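Local coordinates for enterobactin synthetase component F-related protein (Vibrio cholerae serotype O1, PDB 4OXI), which probably activates glycine with ATP as glycyl adenylate, as an adenylation domain of a lipopolysaccharide modification pathway linked to antimicrobial peptide resistance, at residues 309-314 with 336-341. Residues are numbered along the deposited sequence; the frame is centred on the assembly and turned at random.
Sequences VPTVIE and CGQALL. With GAP (glycyl-adenosine-5'-phosphate), chain B.
Thr311 and Gln338 join helix 311-318 to the adenine-binding loop of an adenylation domain, at the C-terminal ends of the adjacent parallel strands 305-308 and 332-336. Thr311 OG1 donates to Gln338 OE1 (2.7 Å); the hydroxyl lies in the carbonyl plane on a lone pair, with a C=O...O angle of 131°. Beyond CG the glutamine chain runs extended (chi2 178°), which carries its amide across Pro310 to the threonine. OE1 also faces an apolar neighbour, Val309 CB, at 3.5 Å.

The ring of Pro310 fills the middle of the contact: CG meets Gln338 CB, and CB meets Leu340 CD1 at 3.9 Å. That same methyl touches Ile313 CD1, the isoleucine and leucine side chains crossing nearly at right angles. Both Ile313 and Leu340 also pack on helix 342-352, so the apolar side continues into the next helix.

The same loop also lines the ligand: Gly337 N approaches N7 of the glycyl-adenosine-5'-phosphate adenine at 3.0 Å, while the side chain of Cys336 reaches the glycyl part, SG 3.4 Å from its CA. At the strand ends, Val309 CA makes a CA-H...O contact with Cys336 O, 3.2 Å long and 157° at the hydrogen.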
loop_
_atom_site.group_PDB
_atom_site.type_symbol
_atom_site.label_atom_id
_atom_site.label_comp_id
_atom_site.label_asym_id
_atom_site.label_seq_id
_atom_site.Cartn_x
_atom_site.Cartn_y
_atom_site.Cartn_z
ATOM N N VAL A 309 -0.473 8.966 3.688
ATOM C CA VAL A 309 0.564 9.821 3.120
ATOM C C VAL A 309 0.402 11.200 3.763
ATOM O O VAL A 309 -0.687 11.541 4.239
ATOM C CB VAL A 309 0.448 9.932 1.580
ATOM C CG1 VAL A 309 0.830 8.615 0.919
ATOM C CG2 VAL A 309 -0.977 10.352 1.160
ATOM N N PRO A 310 1.482 11.988 3.812
ATOM C CA PRO A 310 1.406 13.287 4.492
ATOM C C PRO A 310 0.667 14.373 3.687
ATOM O O PRO A 310 0.453 15.469 4.202
ATOM C CB PRO A 310 2.879 13.665 4.679
ATOM C CG PRO A 310 3.610 12.905 3.613
ATOM C CD PRO A 310 2.871 11.608 3.499
ATOM N N THR A 311 0.284 14.066 2.453
ATOM C CA THR A 311 -0.564 14.947 1.652
ATOM C C THR A 311 -1.827 15.266 2.426
ATOM O O THR A 311 -2.389 16.359 2.324
ATOM C CB THR A 311 -0.969 14.258 0.328
ATOM O OG1 THR A 311 0.190 14.094 -0.491
ATOM C CG2 THR A 311 -1.964 15.097 -0.438
ATOM N N VAL A 312 -2.277 14.298 3.209
ATOM C CA VAL A 312 -3.493 14.470 3.985
ATOM C C VAL A 312 -3.430 15.711 4.885
ATOM O O VAL A 312 -4.437 16.397 5.074
ATOM C CB VAL A 312 -3.801 13.184 4.763
ATOM C CG1 VAL A 312 -4.634 13.464 6.003
ATOM C CG2 VAL A 312 -4.505 12.190 3.835
ATOM N N ILE A 313 -2.241 16.023 5.400
ATOM C CA ILE A 313 -2.070 17.186 6.271
ATOM C C ILE A 313 -2.269 18.476 5.492
ATOM O O ILE A 313 -2.914 19.406 5.973
ATOM C CB ILE A 313 -0.677 17.231 6.913
ATOM C CG1 ILE A 313 -0.387 15.925 7.663
ATOM C CG2 ILE A 313 -0.560 18.443 7.845
ATOM C CD1 ILE A 313 1.098 15.758 8.052
ATOM N N GLU A 314 -1.714 18.532 4.285
ATOM C CA GLU A 314 -1.845 19.725 3.458
ATOM C C GLU A 314 -3.297 19.969 3.112
ATOM O O GLU A 314 -3.789 21.098 3.183
ATOM C CB GLU A 314 -1.033 19.581 2.179
ATOM C CG GLU A 314 0.438 19.836 2.381
ATOM C CD GLU A 314 1.142 20.121 1.073
ATOM O OE1 GLU A 314 2.007 21.030 1.042
ATOM O OE2 GLU A 314 0.820 19.438 0.078
ATOM N N CYS A 336 3.484 8.053 6.029
ATOM C CA CYS A 336 4.438 7.277 5.250
ATOM C C CYS A 336 4.261 7.607 3.792
ATOM O O CYS A 336 3.149 7.945 3.359
ATOM C CB CYS A 336 4.189 5.776 5.430
ATOM S SG CYS A 336 5.466 4.709 4.663
ATOM N N GLY A 337 5.342 7.512 3.027
ATOM C CA GLY A 337 5.215 7.560 1.584
ATOM C C GLY A 337 5.904 8.706 0.877
ATOM O O GLY A 337 6.318 8.546 -0.275
ATOM N N GLN A 338 5.995 9.854 1.547
ATOM C CA GLN A 338 6.611 11.056 0.990
ATOM C C GLN A 338 7.338 11.787 2.099
ATOM O O GLN A 338 7.046 11.571 3.282
ATOM C CB GLN A 338 5.548 12.016 0.451
ATOM C CG GLN A 338 4.420 11.354 -0.265
ATOM C CD GLN A 338 3.373 12.339 -0.722
ATOM O OE1 GLN A 338 2.262 12.380 -0.179
ATOM N NE2 GLN A 338 3.717 13.144 -1.731
ATOM N N ALA A 339 8.255 12.674 1.718
ATOM C CA ALA A 339 8.986 13.498 2.682
ATOM C C ALA A 339 8.027 14.241 3.598
ATOM O O ALA A 339 7.111 14.934 3.133
ATOM C CB ALA A 339 9.911 14.477 1.970
ATOM N N LEU A 340 8.209 14.056 4.905
ATOM C CA LEU A 340 7.375 14.738 5.892
ATOM C C LEU A 340 8.054 16.050 6.250
ATOM O O LEU A 340 9.180 16.057 6.752
ATOM C CB LEU A 340 7.206 13.867 7.141
ATOM C CG LEU A 340 6.351 14.422 8.275
ATOM C CD1 LEU A 340 4.951 14.736 7.770
ATOM C CD2 LEU A 340 6.285 13.439 9.431
ATOM N N LEU A 341 7.401 17.168 5.966
ATOM C CA LEU A 341 8.004 18.454 6.291
ATOM C C LEU A 341 7.746 18.840 7.738
ATOM O O LEU A 341 6.669 18.569 8.276
ATOM C CB LEU A 341 7.515 19.539 5.341
ATOM C CG LEU A 341 8.360 19.512 4.073
ATOM C CD1 LEU A 341 7.952 20.588 3.119
ATOM C CD2 LEU A 341 9.808 19.696 4.455
HETATM N N GAP B . 5.162 1.245 1.804
HETATM C CA GAP B . 4.929 2.712 1.950
HETATM C C GAP B . 5.150 3.337 0.586
HETATM O O GAP B . 5.001 4.527 0.375
HETATM P PA GAP B . 5.813 2.806 -2.029
HETATM O O1A GAP B . 6.548 1.596 -2.548
HETATM O O2A GAP B . 4.517 3.264 -2.678
HETATM O O3A GAP B . 5.567 2.451 -0.485
HETATM C "C5'" GAP B . 8.216 3.763 -1.599
HETATM O "O5'" GAP B . 6.877 4.012 -2.028
HETATM C "C4'" GAP B . 9.024 5.035 -1.756
HETATM O "O4'" GAP B . 8.329 6.119 -1.135
HETATM C "C3'" GAP B . 10.347 4.996 -1.022
HETATM O "O3'" GAP B . 11.351 4.350 -1.804
HETATM C "C2'" GAP B . 10.622 6.472 -0.790
HETATM O "O2'" GAP B . 11.071 7.085 -1.989
HETATM C "C1'" GAP B . 9.251 7.064 -0.595
HETATM N N9 GAP B . 8.983 7.212 0.854
HETATM C C8 GAP B . 8.294 6.342 1.617
HETATM N N7 GAP B . 8.211 6.777 2.899
HETATM C C5 GAP B . 8.876 7.950 2.966
HETATM C C6 GAP B . 9.188 8.930 4.027
HETATM N N6 GAP B . 8.738 8.748 5.298
HETATM N N1 GAP B . 9.916 10.017 3.675
HETATM C C2 GAP B . 10.356 10.213 2.411
HETATM N N3 GAP B . 10.106 9.357 1.402
HETATM C C4 GAP B . 9.380 8.233 1.614
#